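Local coordinates for protein terminase large subunit (Thermus phage G20c, PDB 5M1O) that packages viral DNA into empty capsids as an ATP-driven motor and, through its nuclease, cuts the genome to start and end packaging, at residues I39-G44 / A90-D95; K147-E152 / D176-S181. All blocks are in the same frame, centred on the assembly; numbering follows the deposited sequence. Where two conformers were deposited one is given.

Contact 1 of 2, residues I39-G44 / A90-D95; sequences IGADFG and AYVVAD. With CO (cobalt (II) ion), chain C.
Three waters donate to Asp42 OD1, and one of them, water 2, also donates to OD2 of Asp95, the acid beside it. The two carboxylates lie side by side and point the same way, their planes 17° apart, with Asp42 OD1 4.0 Å from Asp95 OD2. Water 1 makes a second bridge: it accepts from Phe43 N and donates to Asp42 OD1 and to Asp95 O. The other oxygen, Asp42 OD2, binds the cobalt ion at 2.1 Å. Asp42 starts away from strand 91-94, but its CG, anti to the backbone N (chi1 -170°), brings OD1 back beside Asp95 while OD2 takes the metal; Asp95 OD1 is held by the backbone N of Trp97 and Val119.

Behind the acids, strands 37-42 and 91-94 run parallel as adjacent strands of the RNase H-like sheet. Ile39 O accepts from Val93 N at 2.7 Å, and Ala41 O from Asp95 N at 3.0 Å; the latter bond ties the backbone of the second aspartate to the neighbouring strand. On the sheet face covered by helix 73-86, Ala41 CB meets Val92 CG1 at 3.7 Å, and Ile39 CG1 lies 4.0 Å from Ala90 CB. Phe43 extends this layer, its ring edge reaching Ala94 CB at 4.1 Å from CE2.

Two acids on adjacent parallel strands are characteristic of RNase H-like nucleases. The pair is consistent with a second magnesium ion shared by Asp42 and Asp95, a gap that water 2 bridges here.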
# COMPACT_ATOMS: atom_id res chain seq x y z
N ILE A 39 5.59 5.64 3.80
CA ILE A 39 4.92 4.35 3.98
C ILE A 39 3.45 4.48 3.61
O ILE A 39 2.75 5.29 4.21
CB ILE A 39 5.03 3.86 5.43
CG1 ILE A 39 6.50 3.83 5.87
CG2 ILE A 39 4.37 2.48 5.58
CD1 ILE A 39 6.72 3.43 7.31
N GLY A 40 3.00 3.68 2.64
CA GLY A 40 1.58 3.54 2.37
C GLY A 40 0.96 2.57 3.36
O GLY A 40 1.44 1.46 3.49
N ALA A 41 -0.09 2.99 4.07
CA ALA A 41 -0.67 2.18 5.13
C ALA A 41 -2.18 1.98 5.01
O ALA A 41 -2.94 2.94 5.03
CB ALA A 41 -0.36 2.79 6.48
N ASP A 42 -2.56 0.70 4.88
CA ASP A 42 -3.93 0.19 4.93
C ASP A 42 -4.08 -0.56 6.25
O ASP A 42 -3.23 -1.40 6.55
CB ASP A 42 -4.16 -0.76 3.74
CG ASP A 42 -5.62 -1.14 3.57
OD1 ASP A 42 -6.48 -0.24 3.65
OD2 ASP A 42 -5.91 -2.35 3.39
N PHE A 43 -5.12 -0.29 7.04
CA PHE A 43 -5.34 -1.00 8.29
C PHE A 43 -6.39 -2.08 8.09
O PHE A 43 -7.18 -2.00 7.16
CB PHE A 43 -5.78 -0.01 9.36
CG PHE A 43 -4.73 1.00 9.70
CD1 PHE A 43 -3.70 0.68 10.58
CD2 PHE A 43 -4.74 2.26 9.11
CE1 PHE A 43 -2.71 1.61 10.88
CE2 PHE A 43 -3.76 3.19 9.41
CZ PHE A 43 -2.74 2.87 10.30
N GLY A 44 -6.38 -3.08 8.97
CA GLY A 44 -7.31 -4.21 8.89
C GLY A 44 -8.31 -4.19 10.03
O GLY A 44 -7.92 -4.18 11.18
N ALA A 90 10.14 7.74 8.48
CA ALA A 90 9.45 7.80 7.21
C ALA A 90 8.02 8.22 7.46
O ALA A 90 7.36 7.65 8.32
CB ALA A 90 9.46 6.44 6.53
N TYR A 91 7.54 9.20 6.72
CA TYR A 91 6.15 9.62 6.94
C TYR A 91 5.16 8.64 6.33
O TYR A 91 5.41 8.05 5.30
CB TYR A 91 5.90 11.04 6.45
CG TYR A 91 5.81 11.22 4.96
CD1 TYR A 91 6.94 11.46 4.22
CD2 TYR A 91 4.57 11.24 4.31
CE1 TYR A 91 6.88 11.66 2.85
CE2 TYR A 91 4.49 11.45 2.95
CZ TYR A 91 5.65 11.65 2.23
OH TYR A 91 5.62 11.89 0.89
N VAL A 92 4.03 8.50 7.00
CA VAL A 92 3.01 7.52 6.67
C VAL A 92 1.89 8.23 5.89
O VAL A 92 1.45 9.32 6.28
CB VAL A 92 2.48 6.87 7.96
CG1 VAL A 92 1.32 5.91 7.68
CG2 VAL A 92 3.62 6.14 8.69
N VAL A 93 1.46 7.60 4.80
CA VAL A 93 0.26 8.01 4.06
C VAL A 93 -0.79 6.97 4.45
O VAL A 93 -0.77 5.85 3.97
CB VAL A 93 0.51 8.03 2.54
CG1 VAL A 93 -0.73 8.51 1.77
CG2 VAL A 93 1.69 8.94 2.23
N ALA A 94 -1.67 7.35 5.37
CA ALA A 94 -2.57 6.39 6.00
C ALA A 94 -3.98 6.55 5.48
O ALA A 94 -4.53 7.65 5.52
CB ALA A 94 -2.56 6.57 7.51
N ASP A 95 -4.57 5.45 5.03
CA ASP A 95 -6.00 5.44 4.77
C ASP A 95 -6.77 5.36 6.08
O ASP A 95 -7.03 4.27 6.62
CB ASP A 95 -6.41 4.30 3.83
CG ASP A 95 -7.91 4.24 3.64
OD1 ASP A 95 -8.63 5.20 4.00
OD2 ASP A 95 -8.37 3.21 3.11
CO CO C . -7.80 -3.21 3.17
O HOH W 1 -7.09 1.53 6.09
O HOH W 2 -7.37 1.47 1.44
O HOH W 3 -8.69 -1.46 3.91
O HOH W 4 -7.49 -3.80 5.02
O HOH W 5 -9.77 -4.26 3.42
O HOH W 6 -8.22 -2.37 1.31

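Contact 2 of 2, residues K147-E152 / D176-S181; sequences KTILDE and DDIVMS. With CO (cobalt (II) ion), chain C.
Glu152 OE1 receives two backbone N-H groups from the first turn of helix 177-186. Ile178 N reaches the syn lone pair of Glu152 OE1 at 2.8 Å through a bent bond (131° at the hydrogen), whereas Val179 N meets the same OE1 nearly along its C-O axis, longer at 3.2 Å but straighter. The carboxylate thus occupies the start of that helix from outside, where Asp176, the N-cap residue, makes no capping bond itself. Glu152 OE2 lies 3.6 Å from Ile178 CD1 and accepts from water 7, which also donates to Asp177 OD2; Asp177 OD1 binds the cobalt ion at 2.0 Å. Asp176 OD1 accepts a hydrogen bond from water 6, one of the cobalt ligands.

Farther out, the helical segments 147-152 and 177-181 cross nearly at right angles (83°), and Ile149 CG2 packs against Ile178 CG2 at 3.9 Å. Glu152 spans the gap because its chain is extended beyond CG (chi2 179°). Val51 and Arg67, from neighbouring strands, also touch Ile178.

Glu152 thus acts as a second-shell residue behind the metal ligand Asp177. It is probably stabilised as an anion by the helix start, and water 7 links it to OD2 of Asp177, the oxygen that does not bind the metal, which is consistent with orienting that ligand.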
# COMPACT_ATOMS: atom_id res chain seq x y z
N LYS A 147 4.63 -13.75 -5.21
CA LYS A 147 3.45 -14.13 -5.99
C LYS A 147 2.17 -13.54 -5.41
O LYS A 147 1.29 -13.13 -6.18
CB LYS A 147 3.30 -15.65 -6.16
CG LYS A 147 2.30 -15.99 -7.28
CD LYS A 147 2.20 -17.47 -7.59
CE LYS A 147 1.10 -17.78 -8.60
NZ LYS A 147 -0.28 -17.68 -8.04
N THR A 148 2.06 -13.49 -4.08
CA THR A 148 0.85 -12.96 -3.48
C THR A 148 0.62 -11.50 -3.89
O THR A 148 -0.51 -11.12 -4.22
CB THR A 148 0.83 -13.09 -1.95
OG1 THR A 148 0.98 -14.47 -1.58
CG2 THR A 148 -0.46 -12.55 -1.39
N ILE A 149 1.69 -10.70 -3.90
CA ILE A 149 1.61 -9.30 -4.33
C ILE A 149 1.23 -9.20 -5.80
O ILE A 149 0.33 -8.45 -6.17
CB ILE A 149 2.94 -8.55 -4.12
CG1 ILE A 149 3.28 -8.46 -2.63
CG2 ILE A 149 2.91 -7.15 -4.75
CD1 ILE A 149 4.65 -7.88 -2.37
N LEU A 150 1.94 -9.94 -6.64
CA LEU A 150 1.70 -9.88 -8.09
C LEU A 150 0.31 -10.38 -8.46
O LEU A 150 -0.37 -9.78 -9.32
CB LEU A 150 2.77 -10.68 -8.84
CG LEU A 150 4.21 -10.18 -8.68
CD1 LEU A 150 5.15 -11.02 -9.54
CD2 LEU A 150 4.37 -8.70 -9.01
N ASP A 151 -0.14 -11.43 -7.78
CA ASP A 151 -1.49 -11.96 -7.98
C ASP A 151 -2.56 -10.92 -7.64
O ASP A 151 -3.55 -10.82 -8.34
CB ASP A 151 -1.73 -13.20 -7.12
CG ASP A 151 -1.11 -14.47 -7.71
OD1 ASP A 151 -0.68 -14.49 -8.89
OD2 ASP A 151 -1.09 -15.48 -6.96
N GLU A 152 -2.36 -10.16 -6.57
CA GLU A 152 -3.38 -9.21 -6.16
C GLU A 152 -3.48 -8.07 -7.17
O GLU A 152 -4.59 -7.60 -7.47
CB GLU A 152 -3.13 -8.69 -4.74
CG GLU A 152 -4.42 -8.40 -4.00
CD GLU A 152 -4.18 -7.92 -2.58
OE1 GLU A 152 -4.03 -6.71 -2.40
OE2 GLU A 152 -4.17 -8.75 -1.67
N ASP A 176 -7.74 -6.50 -1.73
CA ASP A 176 -6.98 -5.44 -2.40
C ASP A 176 -6.11 -4.59 -1.47
O ASP A 176 -5.70 -3.51 -1.84
CB ASP A 176 -7.94 -4.56 -3.21
CG ASP A 176 -8.82 -3.70 -2.34
OD1 ASP A 176 -8.77 -3.79 -1.09
OD2 ASP A 176 -9.61 -2.92 -2.91
N ASP A 177 -5.79 -5.12 -0.29
CA ASP A 177 -5.07 -4.37 0.73
C ASP A 177 -3.65 -4.08 0.27
O ASP A 177 -3.11 -3.03 0.59
CB ASP A 177 -5.05 -5.13 2.05
CG ASP A 177 -6.36 -5.79 2.34
OD1 ASP A 177 -7.36 -5.09 2.61
OD2 ASP A 177 -6.40 -7.01 2.20
N ILE A 178 -3.04 -5.00 -0.47
CA ILE A 178 -1.69 -4.77 -0.99
C ILE A 178 -1.75 -3.69 -2.08
O ILE A 178 -0.92 -2.78 -2.10
CB ILE A 178 -1.06 -6.05 -1.56
CG1 ILE A 178 -0.93 -7.11 -0.46
CG2 ILE A 178 0.29 -5.78 -2.22
CD1 ILE A 178 -0.62 -8.49 -1.00
N VAL A 179 -2.71 -3.83 -3.00
CA VAL A 179 -2.90 -2.85 -4.08
C VAL A 179 -3.03 -1.44 -3.52
O VAL A 179 -2.34 -0.52 -3.99
CB VAL A 179 -4.14 -3.15 -4.96
CG1 VAL A 179 -4.26 -2.10 -6.06
CG2 VAL A 179 -4.05 -4.56 -5.54
N MET A 180 -3.90 -1.30 -2.53
CA MET A 180 -4.18 0.00 -1.92
C MET A 180 -2.99 0.56 -1.15
O MET A 180 -2.71 1.75 -1.23
CB MET A 180 -5.45 -0.04 -1.06
CG MET A 180 -6.76 -0.22 -1.82
SD MET A 180 -6.93 0.82 -3.29
CE MET A 180 -6.72 2.46 -2.62
N SER A 181 -2.26 -0.29 -0.43
CA SER A 181 -1.06 0.14 0.30
C SER A 181 -0.01 0.69 -0.67
O SER A 181 0.56 1.77 -0.46
CB SER A 181 -0.50 -1.00 1.13
OG SER A 181 0.74 -0.66 1.71
CO CO C . -7.80 -3.21 3.17
O HOH W 7 -4.15 -8.35 1.13
O HOH W 6 -8.22 -2.37 1.31
O HOH W 4 -7.49 -3.80 5.02
O HOH W 3 -8.69 -1.46 3.91
O HOH W 5 -9.77 -4.26 3.42

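Both contacts are largely buried and meet at the same cobalt ion, to which contact 1 supplies Asp42 and contact 2 Asp177; four waters complete its shell. Contact 1 lies within the central sheet, where regular parallel backbone bonds set two acids side by side. Contact 2 joins two helices and relies on one side chain, Glu152, gripping a helix start, with Thr148 at its exposed margin. A probable hydrogen bond from Ser181 OG to Gly40 O ties helix 177-186 to the sheet. The pair illustrates how an RNase H-like site is assembled: strands present some acids, a helix tied to the sheet brings another, and a residue of a further helix probably steadies its start.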